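Local atomic coordinates of ABC transporter, periplasmic substrate-binding protein (Thermotoga maritima, PDB entry 2HPG), a protein that probably binds a small solute in the periplasm and delivers it to the membrane components of a tripartite ATP-independent (TRAP) transporter. Residues G140-V145 and G199-Y204; Y218-G223 and A282-S287; E171-L176 and G223-I228; T203-Y208 and E267-Y272. All blocks are in the same frame, centred on the assembly; numbering follows the deposited sequence.

How the interactions relate
From the N terminus, interaction 1 closes a loop by bringing strand 199-202 back antiparallel to strand 130-146. Within that loop lies helix 167-176, which interaction 3 closes onto strand 218-234, so interactions 1 and 3 cross. Interaction 4 begins where interaction 1 ends, sharing Thr-203 and Tyr-204, and closes helix 204-209 onto the long helix 243-278; it crosses interaction 3. Interaction 2 follows interaction 1 in series, closes strand 218-234 onto strand 282-284, and crosses both 3 and 4. Tyr-204 and Glu-221, hydrogen-bonded to each other, join interactions 1, 2 and 4; Glu-201 and His-224 likewise join 1 and 3. Together they join strands of one sheet, a helix to that sheet and two helices to each other.

Interaction 1 (G140-V145 and G199-Y204); sequences GYRHFV and GAELTY
Gly-199 brings its CA to 3.1 Å from Val-145 O, where any side chain would collide with that oxygen, so glycine suits the place. Ala-200 then pairs with Val-145 through two backbone hydrogen bonds, antiparallel. Glu-201 faces Phe-144 in a non-hydrogen-bonded pair, but its side chain turns to Arg-142: CG sits between the backbone N and carbonyl carbon (chi1 55°) and the chain bends again at chi2. Arg-142 grips the carboxylate side-on, NE to Glu-201 OE2 at 3.1 Å and NH2 to Glu-201 OE1 at 2.9 Å. Both oxygens lie near the guanidinium plane, yet the two planes differ by 43°, and OE1 is met from above the carboxylate. Leu-202 forms the next hydrogen-bonded pair, with His-143, and packs CB against Val-145 CG2 at 4.1 Å. Thr-203 lays its methyl CG2 3.9 Å from Arg-142 CG, and Tyr-204 CE2 meets His-143 CD2 obliquely at 3.8 Å; the Tyr-204 hydroxyl bonds to Glu-221, while His-143 ND1 bonds to Gly-223 N. A leucine replacing Arg-142 would probably leave the Glu-201 carboxylate without its opposite charge. With Thr-163 and His-224 also bonded to that carboxylate, this buried ion pair probably favours the ionised form of Glu-201.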
loop_
_atom_site.group_PDB
_atom_site.type_symbol
_atom_site.label_atom_id
_atom_site.label_comp_id
_atom_site.label_asym_id
_atom_site.label_seq_id
_atom_site.Cartn_x
_atom_site.Cartn_y
_atom_site.Cartn_z
ATOM N N GLY A 140 3.585 3.790 4.371
ATOM C CA GLY A 140 3.429 4.955 5.216
ATOM C C GLY A 140 2.186 5.748 4.903
ATOM O O GLY A 140 1.426 5.385 4.006
ATOM N N TYR A 141 1.997 6.832 5.653
ATOM C CA TYR A 141 0.845 7.712 5.501
ATOM C C TYR A 141 1.007 8.660 4.343
ATOM O O TYR A 141 2.070 9.247 4.142
ATOM C CB TYR A 141 0.623 8.558 6.752
ATOM C CG TYR A 141 0.223 7.728 7.908
ATOM C CD1 TYR A 141 -1.111 7.407 8.127
ATOM C CD2 TYR A 141 1.176 7.160 8.724
ATOM C CE1 TYR A 141 -1.473 6.612 9.172
ATOM C CE2 TYR A 141 0.816 6.369 9.770
ATOM C CZ TYR A 141 -0.510 6.101 9.987
ATOM O OH TYR A 141 -0.860 5.289 11.029
ATOM N N ARG A 142 -0.095 8.842 3.640
ATOM C CA ARG A 142 -0.175 9.745 2.523
ATOM C C ARG A 142 -0.885 11.010 2.950
ATOM O O ARG A 142 -1.817 10.979 3.773
ATOM C CB ARG A 142 -0.887 9.053 1.362
ATOM C CG ARG A 142 -0.016 7.960 0.789
ATOM C CD ARG A 142 -0.722 6.989 -0.087
ATOM N NE ARG A 142 -1.082 7.535 -1.396
ATOM C CZ ARG A 142 -0.547 7.195 -2.574
ATOM N NH1 ARG A 142 0.414 6.303 -2.668
ATOM N NH2 ARG A 142 -1.027 7.740 -3.681
ATOM N N HIS A 143 -0.419 12.132 2.395
ATOM C CA HIS A 143 -0.895 13.473 2.756
ATOM C C HIS A 143 -1.169 14.218 1.463
ATOM O O HIS A 143 -0.673 13.814 0.429
ATOM C CB HIS A 143 0.197 14.208 3.562
ATOM C CG HIS A 143 0.597 13.506 4.828
ATOM N ND1 HIS A 143 -0.306 13.186 5.817
ATOM C CD2 HIS A 143 1.804 13.057 5.254
ATOM C CE1 HIS A 143 0.325 12.554 6.796
ATOM N NE2 HIS A 143 1.612 12.483 6.490
ATOM N N PHE A 144 -1.955 15.279 1.500
ATOM C CA PHE A 144 -2.223 16.049 0.284
ATOM C C PHE A 144 -1.023 16.927 -0.102
ATOM O O PHE A 144 -0.420 17.529 0.777
ATOM C CB PHE A 144 -3.452 16.922 0.467
ATOM C CG PHE A 144 -4.741 16.163 0.402
ATOM C CD1 PHE A 144 -5.249 15.756 -0.811
ATOM C CD2 PHE A 144 -5.409 15.824 1.545
ATOM C CE1 PHE A 144 -6.438 15.048 -0.886
ATOM C CE2 PHE A 144 -6.589 15.124 1.487
ATOM C CZ PHE A 144 -7.099 14.729 0.263
ATOM N N VAL A 145 -0.730 17.009 -1.406
ATOM C CA VAL A 145 0.376 17.801 -1.925
ATOM C C VAL A 145 -0.273 18.754 -2.919
ATOM O O VAL A 145 -0.784 18.325 -3.948
ATOM C CB VAL A 145 1.463 16.975 -2.649
ATOM C CG1 VAL A 145 2.819 17.757 -2.613
ATOM C CG2 VAL A 145 1.636 15.582 -2.030
ATOM N N GLY A 199 -2.971 19.017 -7.789
ATOM C CA GLY A 199 -2.142 18.426 -6.739
ATOM C C GLY A 199 -2.214 16.919 -6.744
ATOM O O GLY A 199 -2.716 16.299 -7.688
ATOM N N ALA A 200 -1.674 16.330 -5.689
ATOM C CA ALA A 200 -1.597 14.884 -5.541
ATOM C C ALA A 200 -1.738 14.546 -4.064
ATOM O O ALA A 200 -2.026 15.407 -3.239
ATOM C CB ALA A 200 -0.263 14.353 -6.088
ATOM N N GLU A 201 -1.576 13.273 -3.729
ATOM C CA GLU A 201 -1.631 12.850 -2.355
ATOM C C GLU A 201 -0.659 11.691 -2.260
ATOM O O GLU A 201 -0.785 10.720 -2.996
ATOM C CB GLU A 201 -3.072 12.496 -1.958
ATOM C CG GLU A 201 -3.769 11.490 -2.811
ATOM C CD GLU A 201 -3.490 10.053 -2.438
ATOM O OE1 GLU A 201 -3.556 9.187 -3.328
ATOM O OE2 GLU A 201 -3.198 9.783 -1.269
ATOM N N LEU A 202 0.383 11.859 -1.455
ATOM C CA LEU A 202 1.586 11.033 -1.551
ATOM C C LEU A 202 2.297 10.978 -0.207
ATOM O O LEU A 202 1.947 11.687 0.716
ATOM C CB LEU A 202 2.554 11.632 -2.591
ATOM C CG LEU A 202 2.129 11.632 -4.065
ATOM C CD1 LEU A 202 3.112 12.458 -4.915
ATOM C CD2 LEU A 202 1.990 10.228 -4.665
ATOM N N THR A 203 3.314 10.124 -0.111
ATOM C CA THR A 203 4.234 10.141 1.007
ATOM C C THR A 203 5.334 11.181 0.759
ATOM O O THR A 203 5.498 11.635 -0.359
ATOM C CB THR A 203 4.918 8.798 1.123
ATOM O OG1 THR A 203 5.739 8.616 -0.025
ATOM C CG2 THR A 203 3.870 7.679 1.204
ATOM N N TYR A 204 6.078 11.547 1.807
ATOM C CA TYR A 204 7.166 12.514 1.679
ATOM C C TYR A 204 8.288 11.974 0.772
ATOM O O TYR A 204 8.920 12.727 0.035
ATOM C CB TYR A 204 7.723 12.871 3.066
ATOM C CG TYR A 204 6.907 13.892 3.873
ATOM C CD1 TYR A 204 7.016 15.244 3.618
ATOM C CD2 TYR A 204 6.060 13.492 4.912
ATOM C CE1 TYR A 204 6.351 16.163 4.368
ATOM C CE2 TYR A 204 5.366 14.427 5.666
ATOM C CZ TYR A 204 5.508 15.760 5.373
ATOM O OH TYR A 204 4.831 16.744 6.076
#

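Interaction 2 (Y218-G223 and A282-S287); sequences YMSETG and AVIPAS
Tyr-218 lays one side of its ring along Ala-282, whose methyl CB lies 3.6 Å from Tyr-218 CD1 and approaches the ring obliquely; the short alanine side chain allows this close approach. Ile-284 meets the same ring atom with CD1, at 4.1 Å. With chi1 at -52°, its CG1 is anti to the carbonyl carbon and lies 3.7 Å from Ser-220 OG, a hydroxyl that bonds to Ile-150 N. Tyr-218, Ser-220, Ala-282 and Ile-284 thus share one face of the sheet, and Met-219 (selenomethionine) and Val-283 the other.

Glu-221 is the polar counterpart. Its extended chain crosses Val-283 at a slant, OE2 passing 3.9 Å from Val-283 CG1, while OE1 accepts a weak hydrogen bond from Ala-286 N at 3.5 Å and a stronger one from a water, 2.6 Å from OE1. Beyond the segments, Tyr-204 and Lys-273 both hold OE2. An alanine in place of Glu-221 would probably leave the Lys-273 charge without this mate and the Tyr-204 hydroxyl without its acceptor.

Beneath the side chains the backbones run parallel, their axes 18° apart. Met-219 N bonds to Ala-282 O, Ile-284 N to Met-219 O at 2.8 Å, and Glu-221 N to Ile-284 O. Glu-221 is the centre of an inverse gamma turn, and after Ile-284 O the next amide facing the strand, Ala-286 N, is held only weakly. The chemistry implies a largely apolar parallel pairing whose end is finished by a carboxylate with mixed protein and water partners, its charge probably balanced by Lys-273.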
loop_
_atom_site.group_PDB
_atom_site.type_symbol
_atom_site.label_atom_id
_atom_site.label_comp_id
_atom_site.label_asym_id
_atom_site.label_seq_id
_atom_site.Cartn_x
_atom_site.Cartn_y
_atom_site.Cartn_z
ATOM N N TYR A 218 2.656 22.982 -0.738
ATOM C CA TYR A 218 2.115 22.530 0.547
ATOM C C TYR A 218 1.963 21.021 0.726
ATOM O O TYR A 218 1.422 20.323 -0.131
ATOM C CB TYR A 218 0.736 23.146 0.798
ATOM C CG TYR A 218 0.755 24.641 0.932
ATOM C CD1 TYR A 218 1.032 25.238 2.151
ATOM C CD2 TYR A 218 0.508 25.459 -0.162
ATOM C CE1 TYR A 218 1.074 26.611 2.287
ATOM C CE2 TYR A 218 0.536 26.831 -0.041
ATOM C CZ TYR A 218 0.821 27.394 1.185
ATOM O OH TYR A 218 0.861 28.737 1.323
HETATM N N MSE A 219 2.456 20.540 1.866
HETATM C CA MSE A 219 2.146 19.207 2.346
HETATM C C MSE A 219 1.203 19.358 3.525
HETATM O O MSE A 219 1.600 19.888 4.560
HETATM C CB MSE A 219 3.422 18.497 2.784
HETATM C CG MSE A 219 3.269 17.000 2.812
HETATM SE SE MSE A 219 3.823 16.218 1.130
HETATM C CE MSE A 219 3.847 14.354 1.697
ATOM N N SER A 220 -0.055 18.941 3.362
ATOM C CA SER A 220 -1.033 19.038 4.437
ATOM C C SER A 220 -1.282 17.651 5.012
ATOM O O SER A 220 -1.715 16.735 4.293
ATOM C CB SER A 220 -2.346 19.631 3.933
ATOM O OG SER A 220 -2.146 20.770 3.119
ATOM N N GLU A 221 -0.997 17.499 6.308
ATOM C CA GLU A 221 -0.877 16.200 6.937
ATOM C C GLU A 221 -2.202 15.606 7.402
ATOM O O GLU A 221 -2.421 15.354 8.598
ATOM C CB GLU A 221 0.128 16.255 8.081
ATOM C CG GLU A 221 1.573 16.449 7.617
ATOM C CD GLU A 221 2.544 16.243 8.733
ATOM O OE1 GLU A 221 2.117 16.351 9.893
ATOM O OE2 GLU A 221 3.734 16.005 8.475
ATOM N N THR A 222 -3.061 15.341 6.424
ATOM C CA THR A 222 -4.342 14.707 6.658
ATOM C C THR A 222 -4.167 13.239 7.013
ATOM O O THR A 222 -5.042 12.673 7.658
ATOM C CB THR A 222 -5.238 14.789 5.447
ATOM O OG1 THR A 222 -4.485 14.439 4.286
ATOM C CG2 THR A 222 -5.812 16.201 5.278
ATOM N N GLY A 223 -3.062 12.625 6.579
ATOM C CA GLY A 223 -2.758 11.223 6.897
ATOM C C GLY A 223 -3.929 10.296 6.547
ATOM O O GLY A 223 -4.235 9.343 7.271
ATOM N N ALA A 282 5.957 24.105 2.530
ATOM C CA ALA A 282 5.238 24.459 3.738
ATOM C C ALA A 282 4.417 23.279 4.199
ATOM O O ALA A 282 3.582 22.787 3.452
ATOM C CB ALA A 282 4.321 25.629 3.476
ATOM N N VAL A 283 4.660 22.823 5.422
ATOM C CA VAL A 283 3.904 21.713 6.005
ATOM C C VAL A 283 2.775 22.268 6.831
ATOM O O VAL A 283 3.008 23.115 7.678
ATOM C CB VAL A 283 4.797 20.853 6.901
ATOM C CG1 VAL A 283 3.987 19.772 7.597
ATOM C CG2 VAL A 283 5.879 20.239 6.072
ATOM N N ILE A 284 1.546 21.810 6.573
ATOM C CA ILE A 284 0.411 22.068 7.442
ATOM C C ILE A 284 0.304 20.869 8.378
ATOM O O ILE A 284 -0.092 19.795 7.945
ATOM C CB ILE A 284 -0.891 22.218 6.652
ATOM C CG1 ILE A 284 -0.720 23.258 5.535
ATOM C CG2 ILE A 284 -2.014 22.615 7.580
ATOM C CD1 ILE A 284 -0.318 24.631 6.026
ATOM N N PRO A 285 0.713 21.027 9.652
ATOM C CA PRO A 285 0.826 19.873 10.537
ATOM C C PRO A 285 -0.532 19.287 10.867
ATOM O O PRO A 285 -1.548 19.962 10.706
ATOM C CB PRO A 285 1.473 20.436 11.817
ATOM C CG PRO A 285 1.728 21.858 11.580
ATOM C CD PRO A 285 1.076 22.287 10.324
ATOM N N ALA A 286 -0.537 18.041 11.321
ATOM C CA ALA A 286 -1.784 17.324 11.597
ATOM C C ALA A 286 -2.632 18.088 12.613
ATOM O O ALA A 286 -3.840 18.280 12.424
ATOM C CB ALA A 286 -1.483 15.887 12.092
ATOM N N SER A 287 -1.983 18.578 13.666
ATOM C CA SER A 287 -2.655 19.335 14.725
ATOM C C SER A 287 -3.397 20.576 14.248
ATOM O O SER A 287 -4.272 21.072 14.953
ATOM C CB SER A 287 -1.640 19.732 15.790
ATOM O OG SER A 287 -0.700 20.651 15.263
HETATM O O HOH W 1 2.415 16.536 12.447
#

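Interaction 3 (E171-L176 and G223-I228); sequences ESIRSL and GHFLLI
Phe-225 turns the edge of its ring to helix 167-176, and Ser-172 CB meets it near the ring plane, 3.6 Å from Phe-225 CZ. The small serine lets the ring come this close; its OG, at the same edge, bonds to Ala-168 O and Ala-90 N. Ile-173 reaches in with CD1 alone, which touches two rings at once: 3.9 Å to Phe-225 CE2 and 4.0 Å to His-224 NE2, crossing the phenylalanine at about a right angle. Leu-176, one turn from Ser-172, sets CD1 3.8 Å from His-224 CB. His-224 holds CG between its backbone N and carbonyl carbon (chi1 56°), with Thr-222 OG1 on ND1 and Glu-201 OE2 on NE2. Both imidazole nitrogens are thereby engaged, and the ring is probably fixed against flipping while the helix supplies its apolar packing.

All of this is buried. The other side of the helix differs: Glu-171, Arg-174 and Ser-175 do not touch the strand but are partly covered by helix 291-305, and Arg-174 is the exposed one. Ser-175 OG bonds back to Ser-172 O at 2.7 Å, an oxygen that also accepts from Leu-176 N.

The helix and strand axes run nearly antiparallel, at 167°, and 10.3 Å apart. This is the alpha/beta layering of periplasmic binding proteins, in which helices pack against the sheet of a lobe.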
loop_
_atom_site.group_PDB
_atom_site.type_symbol
_atom_site.label_atom_id
_atom_site.label_comp_id
_atom_site.label_asym_id
_atom_site.label_seq_id
_atom_site.Cartn_x
_atom_site.Cartn_y
_atom_site.Cartn_z
ATOM N N GLU A 171 -12.806 6.844 -4.985
ATOM C CA GLU A 171 -13.991 7.106 -4.160
ATOM C C GLU A 171 -13.637 7.727 -2.826
ATOM O O GLU A 171 -14.368 8.562 -2.338
ATOM C CB GLU A 171 -14.749 5.806 -3.902
ATOM C CG GLU A 171 -15.303 5.177 -5.160
ATOM C CD GLU A 171 -16.475 5.933 -5.727
ATOM O OE1 GLU A 171 -17.117 6.707 -4.971
ATOM O OE2 GLU A 171 -16.750 5.757 -6.943
ATOM N N SER A 172 -12.524 7.298 -2.239
ATOM C CA SER A 172 -12.007 7.899 -1.014
ATOM C C SER A 172 -11.704 9.400 -1.182
ATOM O O SER A 172 -12.197 10.225 -0.408
ATOM C CB SER A 172 -10.751 7.156 -0.560
ATOM O OG SER A 172 -11.090 5.887 -0.031
ATOM N N ILE A 173 -10.905 9.742 -2.191
ATOM C CA ILE A 173 -10.521 11.136 -2.434
ATOM C C ILE A 173 -11.717 11.995 -2.814
ATOM O O ILE A 173 -11.820 13.176 -2.412
ATOM C CB ILE A 173 -9.415 11.243 -3.512
ATOM C CG1 ILE A 173 -8.102 10.630 -2.995
ATOM C CG2 ILE A 173 -9.193 12.684 -3.926
ATOM C CD1 ILE A 173 -7.677 11.106 -1.615
ATOM N N ARG A 174 -12.636 11.403 -3.570
ATOM C CA ARG A 174 -13.918 12.060 -3.865
ATOM C C ARG A 174 -14.742 12.334 -2.603
ATOM O O ARG A 174 -15.299 13.404 -2.450
ATOM C CB ARG A 174 -14.729 11.229 -4.862
ATOM C CG ARG A 174 -15.991 11.895 -5.342
ATOM C CD ARG A 174 -16.649 11.049 -6.413
ATOM N NE ARG A 174 -17.993 11.509 -6.769
ATOM C CZ ARG A 174 -19.110 11.202 -6.099
ATOM N NH1 ARG A 174 -19.061 10.462 -5.001
ATOM N NH2 ARG A 174 -20.297 11.649 -6.524
ATOM N N SER A 175 -14.819 11.370 -1.699
ATOM C CA SER A 175 -15.603 11.547 -0.483
ATOM C C SER A 175 -15.012 12.607 0.466
ATOM O O SER A 175 -15.757 13.267 1.197
ATOM C CB SER A 175 -15.747 10.219 0.250
ATOM O OG SER A 175 -14.551 9.927 0.945
ATOM N N LEU A 176 -13.684 12.767 0.454
ATOM C CA LEU A 176 -13.003 13.807 1.256
ATOM C C LEU A 176 -13.267 15.221 0.753
ATOM O O LEU A 176 -13.161 16.183 1.513
ATOM C CB LEU A 176 -11.497 13.558 1.298
ATOM C CG LEU A 176 -11.074 12.278 2.009
ATOM C CD1 LEU A 176 -9.551 12.194 2.165
ATOM C CD2 LEU A 176 -11.763 12.160 3.347
ATOM N N GLY A 223 -3.062 12.625 6.579
ATOM C CA GLY A 223 -2.758 11.223 6.897
ATOM C C GLY A 223 -3.929 10.296 6.547
ATOM O O GLY A 223 -4.235 9.343 7.271
ATOM N N HIS A 224 -4.572 10.591 5.428
ATOM C CA HIS A 224 -5.836 9.957 5.029
ATOM C C HIS A 224 -5.720 8.507 4.494
ATOM O O HIS A 224 -6.729 7.790 4.479
ATOM C CB HIS A 224 -6.544 10.841 3.996
ATOM C CG HIS A 224 -5.700 11.134 2.797
ATOM N ND1 HIS A 224 -4.915 12.261 2.696
ATOM C CD2 HIS A 224 -5.464 10.413 1.679
ATOM C CE1 HIS A 224 -4.241 12.226 1.562
ATOM N NE2 HIS A 224 -4.559 11.120 0.917
ATOM N N PHE A 225 -4.531 8.082 4.044
ATOM C CA PHE A 225 -4.268 6.673 3.735
ATOM C C PHE A 225 -3.025 6.205 4.466
ATOM O O PHE A 225 -2.047 6.942 4.586
ATOM C CB PHE A 225 -3.995 6.403 2.243
ATOM C CG PHE A 225 -5.132 6.692 1.316
ATOM C CD1 PHE A 225 -6.359 6.073 1.460
ATOM C CD2 PHE A 225 -4.938 7.517 0.237
ATOM C CE1 PHE A 225 -7.371 6.335 0.582
ATOM C CE2 PHE A 225 -5.938 7.787 -0.640
ATOM C CZ PHE A 225 -7.165 7.195 -0.482
ATOM N N LEU A 226 -3.079 4.974 4.970
ATOM C CA LEU A 226 -1.880 4.195 5.263
ATOM C C LEU A 226 -1.809 3.092 4.213
ATOM O O LEU A 226 -2.665 2.203 4.194
ATOM C CB LEU A 226 -1.929 3.577 6.658
ATOM C CG LEU A 226 -0.685 2.779 7.007
ATOM C CD1 LEU A 226 0.530 3.692 7.111
ATOM C CD2 LEU A 226 -0.906 1.964 8.268
ATOM N N LEU A 227 -0.812 3.153 3.338
ATOM C CA LEU A 227 -0.694 2.198 2.231
ATOM C C LEU A 227 -0.160 0.847 2.693
ATOM O O LEU A 227 1.021 0.696 3.062
ATOM C CB LEU A 227 0.150 2.788 1.087
ATOM C CG LEU A 227 0.404 1.919 -0.151
ATOM C CD1 LEU A 227 -0.800 1.089 -0.553
ATOM C CD2 LEU A 227 0.850 2.845 -1.304
ATOM N N ILE A 228 -1.070 -0.121 2.709
ATOM C CA ILE A 228 -0.760 -1.477 3.095
ATOM C C ILE A 228 -0.628 -2.285 1.818
ATOM O O ILE A 228 -1.589 -2.419 1.059
ATOM C CB ILE A 228 -1.894 -2.084 3.942
ATOM C CG1 ILE A 228 -2.148 -1.241 5.201
ATOM C CG2 ILE A 228 -1.549 -3.523 4.332
ATOM C CD1 ILE A 228 -3.533 -1.546 5.834
#

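Interaction 4 (T203-Y208 and E267-Y272); sequences TYANVY and ELEEEY
The N terminus of helix 204-209, with Thr-203 as its N-cap, is met by Glu-269 of the long helix 243-278, so the contact is a helix-helix packing centred on a helix start. The short segments cross at 41° with axes 8.9 Å apart. Glu-269 lends one oxygen to each of the first two N-H groups of the helix: OE1 takes Tyr-204 N at 2.8 Å on its syn lone pair, and OE2 takes Ala-205 N at 3.1 Å on the syn side, somewhat out of the carboxylate plane. A bend at chi2 (-65°) swings the carboxylate over to these amides. Thr-203 OG1 serves a third, accepting from Asn-206 N at 3.1 Å. A glutamate suits this spot, since its negative charge would probably be steadied by the positive end of the helix dipole.

Alongside, Tyr-272 spreads its ring against the first turn. Ala-205 lies over one face, its CA 3.8 Å from the ring centroid in a CH-pi contact, and the small alanine lets the ring lie close to the backbone. Tyr-204 CB meets Tyr-272 CB at 3.7 Å. Farther along, Tyr-208 comes at the Tyr-272 ring obliquely, planes 44° apart, with Tyr-208 CB 3.7 Å from Tyr-272 CD1.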
loop_
_atom_site.group_PDB
_atom_site.type_symbol
_atom_site.label_atom_id
_atom_site.label_comp_id
_atom_site.label_asym_id
_atom_site.label_seq_id
_atom_site.Cartn_x
_atom_site.Cartn_y
_atom_site.Cartn_z
ATOM N N THR A 203 3.314 10.124 -0.111
ATOM C CA THR A 203 4.234 10.141 1.007
ATOM C C THR A 203 5.334 11.181 0.759
ATOM O O THR A 203 5.498 11.635 -0.359
ATOM C CB THR A 203 4.918 8.798 1.123
ATOM O OG1 THR A 203 5.739 8.616 -0.025
ATOM C CG2 THR A 203 3.870 7.679 1.204
ATOM N N TYR A 204 6.078 11.547 1.807
ATOM C CA TYR A 204 7.166 12.514 1.679
ATOM C C TYR A 204 8.288 11.974 0.772
ATOM O O TYR A 204 8.920 12.727 0.035
ATOM C CB TYR A 204 7.723 12.871 3.066
ATOM C CG TYR A 204 6.907 13.892 3.873
ATOM C CD1 TYR A 204 7.016 15.244 3.618
ATOM C CD2 TYR A 204 6.060 13.492 4.912
ATOM C CE1 TYR A 204 6.351 16.163 4.368
ATOM C CE2 TYR A 204 5.366 14.427 5.666
ATOM C CZ TYR A 204 5.508 15.760 5.373
ATOM O OH TYR A 204 4.831 16.744 6.076
ATOM N N ALA A 205 8.553 10.673 0.836
ATOM C CA ALA A 205 9.537 10.030 -0.063
ATOM C C ALA A 205 9.142 10.206 -1.527
ATOM O O ALA A 205 9.970 10.557 -2.361
ATOM C CB ALA A 205 9.670 8.541 0.273
ATOM N N ASN A 206 7.871 9.953 -1.837
ATOM C CA ASN A 206 7.362 10.123 -3.207
ATOM C C ASN A 206 7.548 11.566 -3.647
ATOM O O ASN A 206 8.010 11.845 -4.761
ATOM C CB ASN A 206 5.851 9.847 -3.288
ATOM C CG ASN A 206 5.465 8.390 -3.069
ATOM O OD1 ASN A 206 6.256 7.463 -3.268
ATOM N ND2 ASN A 206 4.224 8.184 -2.647
ATOM N N VAL A 207 7.149 12.497 -2.784
ATOM C CA VAL A 207 7.230 13.922 -3.117
ATOM C C VAL A 207 8.685 14.327 -3.309
ATOM O O VAL A 207 9.025 15.009 -4.275
ATOM C CB VAL A 207 6.591 14.812 -2.036
ATOM C CG1 VAL A 207 6.883 16.309 -2.317
ATOM C CG2 VAL A 207 5.072 14.544 -1.950
ATOM N N TYR A 208 9.558 13.901 -2.404
ATOM C CA TYR A 208 10.962 14.301 -2.511
ATOM C C TYR A 208 11.679 13.685 -3.734
ATOM O O TYR A 208 12.386 14.379 -4.504
ATOM C CB TYR A 208 11.740 13.950 -1.243
ATOM C CG TYR A 208 13.168 14.514 -1.291
ATOM C CD1 TYR A 208 13.407 15.840 -1.010
ATOM C CD2 TYR A 208 14.252 13.702 -1.630
ATOM C CE1 TYR A 208 14.704 16.372 -1.070
ATOM C CE2 TYR A 208 15.551 14.213 -1.696
ATOM C CZ TYR A 208 15.762 15.559 -1.408
ATOM O OH TYR A 208 17.045 16.120 -1.447
ATOM N N GLU A 267 11.396 6.423 10.766
ATOM C CA GLU A 267 12.602 7.165 10.398
ATOM C C GLU A 267 12.651 7.785 9.020
ATOM O O GLU A 267 13.035 8.943 8.901
ATOM C CB GLU A 267 13.865 6.340 10.607
ATOM C CG GLU A 267 13.722 4.893 10.407
ATOM C CD GLU A 267 14.650 4.092 11.290
ATOM O OE1 GLU A 267 15.814 3.865 10.876
ATOM O OE2 GLU A 267 14.202 3.685 12.389
ATOM N N LEU A 268 12.329 7.032 7.973
ATOM C CA LEU A 268 12.613 7.526 6.625
ATOM C C LEU A 268 11.660 8.624 6.235
ATOM O O LEU A 268 12.069 9.634 5.656
ATOM C CB LEU A 268 12.594 6.391 5.608
ATOM C CG LEU A 268 13.690 5.353 5.812
ATOM C CD1 LEU A 268 13.632 4.309 4.707
ATOM C CD2 LEU A 268 15.056 6.038 5.816
ATOM N N GLU A 269 10.384 8.434 6.537
ATOM C CA GLU A 269 9.412 9.475 6.241
ATOM C C GLU A 269 9.711 10.782 6.974
ATOM O O GLU A 269 9.456 11.863 6.442
ATOM C CB GLU A 269 8.001 8.998 6.564
ATOM C CG GLU A 269 7.344 8.223 5.418
ATOM C CD GLU A 269 7.100 9.086 4.164
ATOM O OE1 GLU A 269 6.234 9.989 4.182
ATOM O OE2 GLU A 269 7.753 8.820 3.135
ATOM N N GLU A 270 10.239 10.662 8.196
ATOM C CA GLU A 270 10.677 11.808 8.986
ATOM C C GLU A 270 11.856 12.528 8.300
ATOM O O GLU A 270 11.868 13.766 8.226
ATOM C CB GLU A 270 11.088 11.383 10.406
ATOM C CG GLU A 270 9.935 10.975 11.335
ATOM C CD GLU A 270 9.265 9.640 10.994
ATOM O OE1 GLU A 270 9.760 8.902 10.109
ATOM O OE2 GLU A 270 8.228 9.329 11.636
ATOM N N GLU A 271 12.822 11.761 7.788
ATOM C CA GLU A 271 13.978 12.342 7.103
ATOM C C GLU A 271 13.583 13.065 5.848
ATOM O O GLU A 271 14.110 14.117 5.552
ATOM C CB GLU A 271 14.976 11.269 6.712
ATOM C CG GLU A 271 15.608 10.575 7.864
ATOM C CD GLU A 271 16.598 9.513 7.419
ATOM O OE1 GLU A 271 16.648 8.453 8.077
ATOM O OE2 GLU A 271 17.323 9.733 6.425
ATOM N N TYR A 272 12.674 12.466 5.085
ATOM C CA TYR A 272 12.183 13.068 3.851
ATOM C C TYR A 272 11.364 14.314 4.117
ATOM O O TYR A 272 11.432 15.258 3.346
ATOM C CB TYR A 272 11.369 12.053 3.049
ATOM C CG TYR A 272 12.200 11.067 2.259
ATOM C CD1 TYR A 272 13.045 11.502 1.242
ATOM C CD2 TYR A 272 12.110 9.712 2.494
ATOM C CE1 TYR A 272 13.800 10.611 0.499
ATOM C CE2 TYR A 272 12.848 8.794 1.747
ATOM C CZ TYR A 272 13.702 9.258 0.753
ATOM O OH TYR A 272 14.434 8.364 0.014
#